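Local structure of time interval measuring enzyme TIME (Bombyx mori, 2E47) at residues I23-V28 and V33-G38; L62-H67 and A120-E125; P44-F49 and D128-S133. The protein probably destroys superoxide radicals, converting them to hydrogen peroxide and oxygen with a copper and a zinc ion in each subunit. One frame throughout, in Å; residues are numbered along the deposited sequence.

Interaction 1 of 3, residues I23-V28 and V33-G38; sequences ITFTQV and VHVQGG
Thr24 and Gln36 face each other as a hydrogen-bonded pair, and one hydrogen-bonded pair along, Thr26 and His34 do the same, so four backbone bonds tie the strands. The first pair is gripped by Thr24 N to Gln36 O at 3.0 Å and by Gln36 N to Thr24 O at 3.1 Å. In the second, His34 N reaches Thr26 O at 2.7 Å, and Thr26 N completes the ring on His34 O. That oxygen also receives a weak bond from Thr26 OG1 at 3.4 Å, made possible by a chi1 of 62° that sets the hydroxyl between the backbone N and the carbonyl carbon. CA-H...O contacts fill in between, such as Val35 CA to Thr24 O.

Strands 20-27 and 33-40 form a beta hairpin of the Greek-key beta-barrel of copper-zinc superoxide dismutases, antiparallel with axes 160° apart. Strand 9-15 flanks it next to 20-27, and strand 98-105 next to 33-40.

Apolar contacts gather on the face bearing Phe25, Val33 and Val35. Val33 CG1 sits at the edge of the Phe25 ring, near its plane, and lies 3.7 Å from Phe25 CB. Phe25 and Val35 run side by side, CD1 to CG2 at 3.9 Å, while Val35 CG1 meets Ile23 CG2 at 3.5 Å.

Across the sheet, on the Thr24 and Thr26 face, the His34 ring carries Gln36 CG over the centre of one face, 4.2 Å above the plane. Val28 CG1 covers His34 CB, and the imidazole leads away from strand 20-27, toward strand 98-105, where NE2 bonds to Asp102 OD2.

Interaction 2 of 3, residues L62-H67 and A120-E125; sequences LSTGSH and AVVLHE. With CU (copper (II) ion), chain E; ZN (zinc ion), chain F.
His67 and His124 come together on copper, their NE2 atoms 4.0 Å apart and each bound to the metal, His67 at 2.0 Å and His124 at 2.1 Å. His124 NE2 lies at the edge of the His67 ring, near its plane, and the two side chains meet at a slant. His50 and His52 from strand 45-52 complete the copper site. On its other side the His67 ring binds zinc through ND1 at 2.0 Å, sharing that metal with His75, His84 and Asp87. This is the histidine bridge between copper and zinc characteristic of copper-zinc superoxide dismutases.

The close packing is at the Ala120 end of the strand, where Thr64, at the end of a short 3-10 segment, turns its side chain onto strand 120-124. Its CG2 methyl rests 3.8 Å from Ala120 CB, and OG1 stands 3.6 Å from Val122 CG2. A chi1 of 73° puts that hydroxyl between the backbone N and carbonyl carbon of Thr64, where it bonds to Cys61 O, so a polar atom buried against valine still has a partner. Val122 also serves the metal site: its CG1 lies 3.8 Å above one face of the His124 ring, offset toward the rim.

By contrast, the outer side is loose. Leu62 and Ser66 are exposed and do not touch the strand, nor does Glu125 beyond its end touch the loop; only 139 Å² is buried between the segments. The loop and strand are joined at two places, the Thr64 packing and the shared copper. With a metal on each nitrogen, the His67 ring uses both in coordination and so links the two ions directly; in this family the bridge is generally thought to open at His67 NE2 when copper is reduced.

Interaction 3 of 3, residues P44-F49 and D128-S133; sequences PGEYGF and DDYGKS
Next to the metal sites of the superoxide dismutase fold, strand 45-52 meets the long loop that follows strand 120-124, and Gly48 and Asp128 make the close approach. Their CA atoms are 4.6 Å apart, and the nearest atoms are the two backbone nitrogens, Gly48 N and Asp128 N, at 3.9 Å. Along the same edge Gly48 pairs through its backbone with His124 and Lys126, in the run of chain that leads to Asp128.

Asp128 is a second-shell residue of both metal sites. Its CG stands anti to the backbone N, chi1 -172°, and the carboxylate reaches both metal ligand sets: OD1 bonds to NE2 of the copper ligand His50, and OD2 to NE2 of the zinc ligand His75. Holding both imidazoles, it probably orients them and would favour metal binding at their other nitrogens. OD2 also accepts from Tyr130 N at 2.8 Å, met on the anti side and 33° out of the carboxylate plane, which makes an Asx turn. A second Asx turn follows, with Gly131 N on Asp129 OD2 at 2.9 Å, within a type I' turn from Asp129 to Lys132.

Further out, water links the segments. Glu46 and Tyr130 stay apart, OE2 to OH 4.3 Å, but one water lies 2.8 Å from each of these two atoms. Another donates to Glu46 OE1 and to Asp128 O, the latter at 3.1 Å. The Tyr130 ring lies over its own loop, with Asp128 O above the centre of one face, 3.7 Å from the plane.

Overall arrangement
Each contact has at least one segment on the same antiparallel sheet, which is wrapped into a barrel. Interactions 2 and 3 are neighbours, with centres about 14 Å apart, because strands 120-124 and 45-52 lie side by side: His124 N probably bonds to Gly48 O at 2.9 Å. Interaction 2 holds the bridged metals themselves; interaction 3 supplies a second-shell carboxylate, the Asp128 side chain lying about 6 Å from zinc. The hairpin of interaction 1 is further away, its centre about 18 Å from that of interaction 2, and the Phe25 side chain about 13 Å from copper. Barrel-core packing connects it, through Phe25 CZ on Val121 CG2 at 3.7 Å and Ile23 CG1 on Phe49 CZ at 4.0 Å.

Interaction 1 of 3, residues I23-V28 and V33-G38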
ATOM      1  N   ILE A  23       4.749 -10.987  -0.542  1.00 23.25           N
ATOM      2  CA  ILE A  23       3.682 -11.736   0.157  1.00 23.61           C
ATOM      3  C   ILE A  23       2.359 -11.448  -0.494  1.00 23.24           C
ATOM      4  O   ILE A  23       1.981 -10.291  -0.594  1.00 20.91           O
ATOM      5  CB  ILE A  23       3.656 -11.404   1.680  1.00 25.08           C
ATOM      6  CG1 ILE A  23       5.037 -11.707   2.282  1.00 25.29           C
ATOM      7  CG2 ILE A  23       2.542 -12.260   2.465  1.00 24.25           C
ATOM      8  CD1 ILE A  23       5.851 -10.499   2.305  1.00 32.84           C
ATOM      9  N   THR A  24       1.672 -12.522  -0.913  1.00 21.24           N
ATOM     10  CA  THR A  24       0.486 -12.488  -1.700  1.00 21.31           C
ATOM     11  C   THR A  24      -0.700 -13.002  -0.821  1.00 20.88           C
ATOM     12  O   THR A  24      -0.497 -13.906  -0.043  1.00 18.73           O
ATOM     13  CB  THR A  24       0.789 -13.419  -2.922  1.00 23.66           C
ATOM     14  OG1 THR A  24       1.263 -12.639  -4.067  1.00 30.33           O
ATOM     15  CG2 THR A  24      -0.257 -14.306  -3.247  1.00 24.29           C
ATOM     16  N   PHE A  25      -1.905 -12.463  -0.992  1.00 18.90           N
ATOM     17  CA  PHE A  25      -3.061 -12.880  -0.172  1.00 20.61           C
ATOM     18  C   PHE A  25      -4.153 -13.235  -1.134  1.00 21.79           C
ATOM     19  O   PHE A  25      -4.518 -12.399  -1.925  1.00 21.95           O
ATOM     20  CB  PHE A  25      -3.541 -11.690   0.654  1.00 19.85           C
ATOM     21  CG  PHE A  25      -2.494 -11.142   1.601  1.00 20.25           C
ATOM     22  CD1 PHE A  25      -2.515 -11.520   2.948  1.00 25.21           C
ATOM     23  CD2 PHE A  25      -1.499 -10.291   1.151  1.00 21.23           C
ATOM     24  CE1 PHE A  25      -1.564 -11.042   3.825  1.00 25.89           C
ATOM     25  CE2 PHE A  25      -0.509  -9.783   2.015  1.00 23.53           C
ATOM     26  CZ  PHE A  25      -0.549 -10.142   3.365  1.00 21.03           C
ATOM     27  N   THR A  26      -4.735 -14.417  -1.047  1.00 22.93           N
ATOM     28  CA  THR A  26      -5.732 -14.824  -2.011  1.00 25.56           C
ATOM     29  C   THR A  26      -6.846 -15.478  -1.245  1.00 26.94           C
ATOM     30  O   THR A  26      -6.601 -16.283  -0.343  1.00 28.19           O
ATOM     31  CB  THR A  26      -5.108 -15.806  -3.059  1.00 26.76           C
ATOM     32  OG1 THR A  26      -4.673 -16.965  -2.376  1.00 33.93           O
ATOM     33  CG2 THR A  26      -3.822 -15.274  -3.558  1.00 24.64           C
ATOM     34  N   GLN A  27      -8.070 -15.085  -1.552  1.00 27.70           N
ATOM     35  CA  GLN A  27      -9.207 -15.537  -0.824  1.00 31.16           C
ATOM     36  C   GLN A  27      -9.463 -16.963  -1.313  1.00 32.23           C
ATOM     37  O   GLN A  27      -9.283 -17.242  -2.483  1.00 32.23           O
ATOM     38  CB  GLN A  27     -10.418 -14.611  -1.097  1.00 31.02           C
ATOM     39  CG  GLN A  27     -11.625 -14.909  -0.163  1.00 35.61           C
ATOM     40  CD  GLN A  27     -12.361 -13.650   0.352  1.00 39.47           C
ATOM     41  OE1 GLN A  27     -11.789 -12.555   0.484  1.00 42.41           O
ATOM     42  NE2 GLN A  27     -13.633 -13.834   0.704  1.00 43.47           N
ATOM     43  N   VAL A  28      -9.773 -17.865  -0.395  1.00 33.36           N
ATOM     44  CA  VAL A  28     -10.032 -19.250  -0.745  1.00 34.31           C
ATOM     45  C   VAL A  28     -11.403 -19.644  -0.154  1.00 36.22           C
ATOM     46  O   VAL A  28     -12.130 -18.800   0.389  1.00 34.45           O
ATOM     47  CB  VAL A  28      -8.846 -20.240  -0.338  1.00 34.55           C
ATOM     48  CG1 VAL A  28      -7.585 -19.974  -1.112  1.00 33.08           C
ATOM     49  CG2 VAL A  28      -8.513 -20.196   1.120  1.00 33.77           C
ATOM     50  N   VAL A  33      -8.079 -16.775   3.952  1.00 28.91           N
ATOM     51  CA  VAL A  33      -7.097 -16.156   3.063  1.00 26.23           C
ATOM     52  C   VAL A  33      -5.845 -17.006   2.995  1.00 24.93           C
ATOM     53  O   VAL A  33      -5.289 -17.372   4.025  1.00 23.20           O
ATOM     54  CB  VAL A  33      -6.865 -14.653   3.438  1.00 26.58           C
ATOM     55  CG1 VAL A  33      -5.659 -13.983   2.656  1.00 24.09           C
ATOM     56  CG2 VAL A  33      -8.194 -13.849   3.190  1.00 23.58           C
ATOM     57  N   HIS A  34      -5.426 -17.367   1.774  1.00 24.43           N
ATOM     58  CA  HIS A  34      -4.179 -18.080   1.609  1.00 23.82           C
ATOM     59  C   HIS A  34      -3.111 -17.012   1.462  1.00 24.58           C
ATOM     60  O   HIS A  34      -3.132 -16.192   0.507  1.00 25.35           O
ATOM     61  CB  HIS A  34      -4.259 -18.966   0.361  1.00 24.81           C
ATOM     62  CG  HIS A  34      -3.144 -19.941   0.243  1.00 27.16           C
ATOM     63  ND1 HIS A  34      -2.899 -20.650  -0.918  1.00 35.90           N
ATOM     64  CD2 HIS A  34      -2.226 -20.365   1.142  1.00 29.38           C
ATOM     65  CE1 HIS A  34      -1.860 -21.450  -0.732  1.00 35.23           C
ATOM     66  NE2 HIS A  34      -1.438 -21.302   0.514  1.00 34.25           N
ATOM     67  N   VAL A  35      -2.158 -17.026   2.384  1.00 23.58           N
ATOM     68  CA  VAL A  35      -0.967 -16.148   2.382  1.00 21.83           C
ATOM     69  C   VAL A  35       0.253 -16.910   1.899  1.00 22.61           C
ATOM     70  O   VAL A  35       0.593 -17.940   2.443  1.00 22.49           O
ATOM     71  CB  VAL A  35      -0.721 -15.653   3.847  1.00 20.68           C
ATOM     72  CG1 VAL A  35       0.430 -14.620   3.966  1.00 20.09           C
ATOM     73  CG2 VAL A  35      -2.036 -15.071   4.448  1.00 16.43           C
ATOM     74  N   GLN A  36       0.931 -16.466   0.862  1.00 23.27           N
ATOM     75  CA  GLN A  36       2.120 -17.186   0.438  1.00 25.34           C
ATOM     76  C   GLN A  36       3.239 -16.272  -0.072  1.00 25.34           C
ATOM     77  O   GLN A  36       3.003 -15.154  -0.487  1.00 24.99           O
ATOM     78  CB  GLN A  36       1.774 -18.286  -0.597  1.00 27.43           C
ATOM     79  CG  GLN A  36       0.568 -18.024  -1.461  1.00 28.76           C
ATOM     80  CD  GLN A  36       0.265 -19.094  -2.529  1.00 33.22           C
ATOM     81  OE1 GLN A  36       0.919 -20.192  -2.654  1.00 35.81           O
ATOM     82  NE2 GLN A  36      -0.769 -18.792  -3.291  1.00 37.96           N
ATOM     83  N   GLY A  37       4.465 -16.754  -0.085  1.00 23.95           N
ATOM     84  CA  GLY A  37       5.518 -15.983  -0.707  1.00 22.21           C
ATOM     85  C   GLY A  37       6.812 -16.418  -0.107  1.00 22.10           C
ATOM     86  O   GLY A  37       6.903 -17.521   0.481  1.00 20.82           O
ATOM     87  N   GLY A  38       7.805 -15.540  -0.210  1.00 23.22           N
ATOM     88  CA  GLY A  38       9.171 -15.918   0.105  1.00 22.79           C
ATOM     89  C   GLY A  38       9.797 -14.650   0.553  1.00 23.79           C
ATOM     90  O   GLY A  38       9.457 -13.605   0.020  1.00 25.03           O
TER

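Interaction 2 of 3, residues L62-H67 and A120-E125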
ATOM      1  N   LEU A  62       7.528   2.261  12.298  1.00 27.51           N
ATOM      2  CA  LEU A  62       6.759   2.683  13.488  1.00 29.48           C
ATOM      3  C   LEU A  62       5.354   3.232  13.196  1.00 28.21           C
ATOM      4  O   LEU A  62       4.413   2.979  13.956  1.00 29.02           O
ATOM      5  CB  LEU A  62       7.553   3.739  14.271  1.00 30.29           C
ATOM      6  CG  LEU A  62       7.603   3.602  15.807  1.00 35.71           C
ATOM      7  CD1 LEU A  62       6.282   4.046  16.475  1.00 39.96           C
ATOM      8  CD2 LEU A  62       7.971   2.151  16.275  1.00 37.79           C
ATOM      9  N   SER A  63       5.214   4.000  12.116  1.00 26.18           N
ATOM     10  CA  SER A  63       3.975   4.718  11.819  1.00 26.03           C
ATOM     11  C   SER A  63       2.911   3.755  11.308  1.00 26.21           C
ATOM     12  O   SER A  63       1.733   4.113  11.215  1.00 25.18           O
ATOM     13  CB  SER A  63       4.252   5.908  10.850  1.00 26.54           C
ATOM     14  OG  SER A  63       4.894   5.429   9.636  1.00 30.07           O
ATOM     15  N   THR A  64       3.281   2.481  11.087  1.00 24.45           N
ATOM     16  CA  THR A  64       2.246   1.510  10.816  1.00 25.36           C
ATOM     17  C   THR A  64       1.326   1.191  11.996  1.00 26.08           C
ATOM     18  O   THR A  64       0.275   0.565  11.797  1.00 25.01           O
ATOM     19  CB  THR A  64       2.797   0.194  10.197  1.00 25.77           C
ATOM     20  OG1 THR A  64       3.465  -0.544  11.205  1.00 26.24           O
ATOM     21  CG2 THR A  64       3.734   0.515   9.020  1.00 24.15           C
ATOM     22  N   GLY A  65       1.705   1.636  13.209  1.00 26.45           N
ATOM     23  CA  GLY A  65       0.853   1.498  14.379  1.00 26.13           C
ATOM     24  C   GLY A  65       1.022   0.119  15.027  1.00 26.31           C
ATOM     25  O   GLY A  65       2.085  -0.523  14.895  1.00 24.30           O
ATOM     26  N   SER A  66      -0.022  -0.340  15.720  1.00 24.44           N
ATOM     27  CA  SER A  66       0.050  -1.612  16.429  1.00 26.35           C
ATOM     28  C   SER A  66      -0.676  -2.694  15.639  1.00 24.93           C
ATOM     29  O   SER A  66      -1.092  -2.491  14.495  1.00 25.49           O
ATOM     30  CB  SER A  66      -0.516  -1.466  17.862  1.00 27.77           C
ATOM     31  OG  SER A  66      -1.818  -0.915  17.872  1.00 31.78           O
ATOM     32  N   HIS A  67      -0.839  -3.861  16.225  1.00 23.76           N
ATOM     33  CA  HIS A  67      -1.376  -4.966  15.484  1.00 22.98           C
ATOM     34  C   HIS A  67      -2.811  -4.626  15.102  1.00 24.16           C
ATOM     35  O   HIS A  67      -3.565  -4.084  15.931  1.00 24.56           O
ATOM     36  CB  HIS A  67      -1.244  -6.292  16.284  1.00 23.20           C
ATOM     37  CG  HIS A  67       0.177  -6.753  16.480  1.00 22.62           C
ATOM     38  ND1 HIS A  67       0.506  -7.822  17.281  1.00 16.77           N
ATOM     39  CD2 HIS A  67       1.348  -6.261  15.962  1.00 20.87           C
ATOM     40  CE1 HIS A  67       1.842  -7.963  17.225  1.00 24.64           C
ATOM     41  NE2 HIS A  67       2.375  -7.069  16.375  1.00 25.56           N
ATOM     42  N   ALA A 120      -0.645  -2.786   6.754  1.00 21.83           N
ATOM     43  CA  ALA A 120       0.799  -3.059   6.492  1.00 20.76           C
ATOM     44  C   ALA A 120       1.150  -4.433   7.041  1.00 21.56           C
ATOM     45  O   ALA A 120       0.581  -4.872   8.052  1.00 19.37           O
ATOM     46  CB  ALA A 120       1.656  -2.037   7.170  1.00 20.01           C
ATOM     47  N   VAL A 121       2.049  -5.139   6.351  1.00 21.37           N
ATOM     48  CA  VAL A 121       2.626  -6.335   6.933  1.00 21.87           C
ATOM     49  C   VAL A 121       3.934  -5.853   7.558  1.00 21.76           C
ATOM     50  O   VAL A 121       4.630  -4.986   6.963  1.00 22.52           O
ATOM     51  CB  VAL A 121       2.907  -7.345   5.824  1.00 22.67           C
ATOM     52  CG1 VAL A 121       3.827  -8.363   6.377  1.00 29.44           C
ATOM     53  CG2 VAL A 121       1.649  -8.026   5.502  1.00 24.86           C
ATOM     54  N   VAL A 122       4.288  -6.390   8.715  1.00 17.70           N
ATOM     55  CA  VAL A 122       5.513  -6.003   9.404  1.00 16.87           C
ATOM     56  C   VAL A 122       6.254  -7.255   9.854  1.00 17.99           C
ATOM     57  O   VAL A 122       5.658  -8.142  10.513  1.00 17.44           O
ATOM     58  CB  VAL A 122       5.308  -5.158  10.647  1.00 16.41           C
ATOM     59  CG1 VAL A 122       6.698  -4.822  11.287  1.00 14.54           C
ATOM     60  CG2 VAL A 122       4.568  -3.873  10.275  1.00 16.39           C
ATOM     61  N   LEU A 123       7.531  -7.331   9.475  1.00 16.76           N
ATOM     62  CA  LEU A 123       8.404  -8.435   9.906  1.00 17.76           C
ATOM     63  C   LEU A 123       9.237  -7.913  11.027  1.00 18.11           C
ATOM     64  O   LEU A 123       9.898  -6.855  10.870  1.00 19.17           O
ATOM     65  CB  LEU A 123       9.365  -8.798   8.778  1.00 17.41           C
ATOM     66  CG  LEU A 123      10.418  -9.887   8.958  1.00 20.65           C
ATOM     67  CD1 LEU A 123       9.794 -11.228   9.208  1.00 21.19           C
ATOM     68  CD2 LEU A 123      11.226  -9.947   7.660  1.00 20.53           C
ATOM     69  N   HIS A 124       9.354  -8.716  12.078  1.00 17.89           N
ATOM     70  CA  HIS A 124       9.990  -8.270  13.297  1.00 18.39           C
ATOM     71  C   HIS A 124      11.318  -8.911  13.517  1.00 19.00           C
ATOM     72  O   HIS A 124      11.639  -9.947  12.890  1.00 16.91           O
ATOM     73  CB  HIS A 124       9.047  -8.647  14.470  1.00 18.55           C
ATOM     74  CG  HIS A 124       7.801  -7.850  14.481  1.00 19.24           C
ATOM     75  ND1 HIS A 124       7.747  -6.586  15.019  1.00 20.39           N
ATOM     76  CD2 HIS A 124       6.565  -8.123  14.013  1.00 19.71           C
ATOM     77  CE1 HIS A 124       6.514  -6.127  14.901  1.00 22.58           C
ATOM     78  NE2 HIS A 124       5.765  -7.047  14.316  1.00 27.72           N
ATOM     79  N   GLU A 125      12.084  -8.329  14.438  1.00 19.71           N
ATOM     80  CA  GLU A 125      13.435  -8.751  14.686  1.00 22.90           C
ATOM     81  C   GLU A 125      13.541 -10.049  15.488  1.00 20.87           C
ATOM     82  O   GLU A 125      14.549 -10.728  15.435  1.00 20.76           O
ATOM     83  CB  GLU A 125      14.239  -7.601  15.351  1.00 24.17           C
ATOM     84  CG  GLU A 125      14.384  -7.639  16.867  1.00 31.97           C
ATOM     85  CD  GLU A 125      14.685  -6.208  17.480  1.00 33.45           C
ATOM     86  OE1 GLU A 125      15.315  -5.368  16.758  1.00 45.83           O
ATOM     87  OE2 GLU A 125      14.305  -5.937  18.656  1.00 38.37           O
TER
HETATM   88 CU    CU E 171       3.867  -6.627  15.056  1.00 52.69          CU
HETATM   89 ZN    ZN F 172      -0.934  -9.048  18.068  1.00 24.30          ZN

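Interaction 3 of 3, residues P44-F49 and D128-S133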
ATOM      1  N   PRO A  44      18.684 -18.409   9.982  1.00 23.33           N
ATOM      2  CA  PRO A  44      17.668 -19.443  10.231  1.00 23.16           C
ATOM      3  C   PRO A  44      17.065 -19.171  11.644  1.00 22.05           C
ATOM      4  O   PRO A  44      17.778 -18.785  12.558  1.00 21.92           O
ATOM      5  CB  PRO A  44      18.485 -20.749  10.247  1.00 22.33           C
ATOM      6  CG  PRO A  44      19.960 -20.253  10.611  1.00 23.43           C
ATOM      7  CD  PRO A  44      20.049 -18.968   9.843  1.00 24.19           C
ATOM      8  N   GLY A  45      15.764 -19.308  11.788  1.00 22.92           N
ATOM      9  CA  GLY A  45      15.079 -18.940  13.024  1.00 19.91           C
ATOM     10  C   GLY A  45      13.634 -18.588  12.745  1.00 21.54           C
ATOM     11  O   GLY A  45      13.132 -18.897  11.696  1.00 21.02           O
ATOM     12  N   GLU A  46      12.943 -17.994  13.715  1.00 22.73           N
ATOM     13  CA  GLU A  46      11.531 -17.606  13.561  1.00 24.83           C
ATOM     14  C   GLU A  46      11.351 -16.167  13.964  1.00 22.59           C
ATOM     15  O   GLU A  46      12.039 -15.676  14.877  1.00 22.01           O
ATOM     16  CB  GLU A  46      10.578 -18.518  14.373  1.00 24.76           C
ATOM     17  CG  GLU A  46      10.692 -18.516  15.849  1.00 30.66           C
ATOM     18  CD  GLU A  46       9.655 -19.476  16.574  1.00 31.73           C
ATOM     19  OE1 GLU A  46       9.612 -19.467  17.851  1.00 41.24           O
ATOM     20  OE2 GLU A  46       8.884 -20.180  15.876  1.00 35.56           O
ATOM     21  N   TYR A  47      10.424 -15.476  13.293  1.00 21.49           N
ATOM     22  CA  TYR A  47      10.346 -14.016  13.428  1.00 20.04           C
ATOM     23  C   TYR A  47       8.893 -13.617  13.324  1.00 19.73           C
ATOM     24  O   TYR A  47       8.186 -14.107  12.414  1.00 20.74           O
ATOM     25  CB  TYR A  47      11.131 -13.362  12.288  1.00 20.68           C
ATOM     26  CG  TYR A  47      12.628 -13.788  12.269  1.00 20.16           C
ATOM     27  CD1 TYR A  47      13.040 -14.924  11.558  1.00 21.28           C
ATOM     28  CD2 TYR A  47      13.569 -13.071  12.932  1.00 18.36           C
ATOM     29  CE1 TYR A  47      14.364 -15.362  11.514  1.00 17.41           C
ATOM     30  CE2 TYR A  47      14.931 -13.493  12.882  1.00 22.24           C
ATOM     31  CZ  TYR A  47      15.294 -14.640  12.178  1.00 21.88           C
ATOM     32  OH  TYR A  47      16.619 -15.051  12.127  1.00 25.13           O
ATOM     33  N   GLY A  48       8.467 -12.718  14.215  1.00 17.77           N
ATOM     34  CA  GLY A  48       7.104 -12.204  14.219  1.00 17.85           C
ATOM     35  C   GLY A  48       6.717 -11.622  12.902  1.00 18.08           C
ATOM     36  O   GLY A  48       7.503 -10.910  12.270  1.00 19.03           O
ATOM     37  N   PHE A  49       5.514 -11.945  12.444  1.00 19.82           N
ATOM     38  CA  PHE A  49       5.050 -11.395  11.193  1.00 20.11           C
ATOM     39  C   PHE A  49       3.581 -11.039  11.380  1.00 19.30           C
ATOM     40  O   PHE A  49       2.786 -11.901  11.667  1.00 19.24           O
ATOM     41  CB  PHE A  49       5.177 -12.489  10.179  1.00 22.53           C
ATOM     42  CG  PHE A  49       4.911 -12.049   8.784  1.00 26.01           C
ATOM     43  CD1 PHE A  49       3.883 -12.620   8.061  1.00 31.23           C
ATOM     44  CD2 PHE A  49       5.725 -11.146   8.188  1.00 28.43           C
ATOM     45  CE1 PHE A  49       3.654 -12.228   6.770  1.00 34.00           C
ATOM     46  CE2 PHE A  49       5.520 -10.748   6.918  1.00 32.98           C
ATOM     47  CZ  PHE A  49       4.462 -11.281   6.205  1.00 32.62           C
ATOM     48  N   ASP A 128       7.631 -14.131  17.739  1.00 22.32           N
ATOM     49  CA  ASP A 128       6.398 -13.816  18.469  1.00 24.16           C
ATOM     50  C   ASP A 128       6.214 -14.915  19.542  1.00 23.22           C
ATOM     51  O   ASP A 128       6.224 -16.090  19.192  1.00 22.24           O
ATOM     52  CB  ASP A 128       5.270 -13.924  17.441  1.00 24.15           C
ATOM     53  CG  ASP A 128       3.902 -13.447  17.960  1.00 27.20           C
ATOM     54  OD1 ASP A 128       3.097 -13.048  17.077  1.00 22.73           O
ATOM     55  OD2 ASP A 128       3.616 -13.492  19.191  1.00 25.73           O
ATOM     56  N   ASP A 129       5.996 -14.540  20.815  1.00 24.38           N
ATOM     57  CA  ASP A 129       5.846 -15.541  21.905  1.00 24.35           C
ATOM     58  C   ASP A 129       4.353 -15.868  22.174  1.00 24.84           C
ATOM     59  O   ASP A 129       3.984 -16.570  23.137  1.00 25.39           O
ATOM     60  CB  ASP A 129       6.555 -15.020  23.164  1.00 24.14           C
ATOM     61  CG  ASP A 129       5.807 -13.837  23.828  1.00 27.83           C
ATOM     62  OD1 ASP A 129       6.434 -13.171  24.692  1.00 28.31           O
ATOM     63  OD2 ASP A 129       4.612 -13.545  23.491  1.00 23.83           O
ATOM     64  N   TYR A 130       3.507 -15.339  21.299  1.00 23.28           N
ATOM     65  CA  TYR A 130       2.088 -15.661  21.162  1.00 22.99           C
ATOM     66  C   TYR A 130       1.286 -15.228  22.378  1.00 25.88           C
ATOM     67  O   TYR A 130       0.182 -15.738  22.597  1.00 25.40           O
ATOM     68  CB  TYR A 130       1.835 -17.119  20.846  1.00 21.92           C
ATOM     69  CG  TYR A 130       2.597 -17.718  19.705  1.00 22.55           C
ATOM     70  CD1 TYR A 130       2.494 -17.196  18.392  1.00 20.99           C
ATOM     71  CD2 TYR A 130       3.418 -18.850  19.919  1.00 21.99           C
ATOM     72  CE1 TYR A 130       3.196 -17.789  17.311  1.00 21.82           C
ATOM     73  CE2 TYR A 130       4.151 -19.397  18.885  1.00 24.50           C
ATOM     74  CZ  TYR A 130       4.021 -18.883  17.575  1.00 25.64           C
ATOM     75  OH  TYR A 130       4.725 -19.489  16.553  1.00 27.77           O
ATOM     76  N   GLY A 131       1.812 -14.263  23.135  1.00 27.75           N
ATOM     77  CA  GLY A 131       1.138 -13.747  24.340  1.00 30.71           C
ATOM     78  C   GLY A 131       1.198 -14.709  25.542  1.00 33.07           C
ATOM     79  O   GLY A 131       0.456 -14.561  26.480  1.00 32.92           O
ATOM     80  N   LYS A 132       2.099 -15.682  25.509  1.00 35.22           N
ATOM     81  CA  LYS A 132       2.114 -16.782  26.478  1.00 37.74           C
ATOM     82  C   LYS A 132       3.227 -16.639  27.523  1.00 40.05           C
ATOM     83  O   LYS A 132       3.320 -17.440  28.497  1.00 41.33           O
ATOM     84  CB  LYS A 132       2.269 -18.111  25.759  1.00 36.90           C
ATOM     85  CG  LYS A 132       1.168 -18.372  24.798  1.00 37.76           C
ATOM     86  CD  LYS A 132       1.441 -19.622  23.992  1.00 43.83           C
ATOM     87  CE  LYS A 132       0.192 -19.943  23.122  1.00 46.36           C
ATOM     88  NZ  LYS A 132       0.648 -20.419  21.802  1.00 40.62           N
ATOM     89  N   SER A 133       4.063 -15.620  27.345  1.00 40.71           N
ATOM     90  CA  SER A 133       5.111 -15.387  28.308  1.00 41.62           C
ATOM     91  C   SER A 133       4.725 -14.328  29.358  1.00 42.98           C
ATOM     92  O   SER A 133       3.637 -13.754  29.357  1.00 41.15           O
ATOM     93  CB  SER A 133       6.400 -14.969  27.598  1.00 41.32           C
ATOM     94  OG  SER A 133       6.406 -13.560  27.529  1.00 38.63           O
TER
HETATM   95  O   HOH W   1       6.779 -21.133  17.416  1.00 22.27           O
HETATM   96  O   HOH W   2       7.884 -18.409  20.312  1.00 33.16           O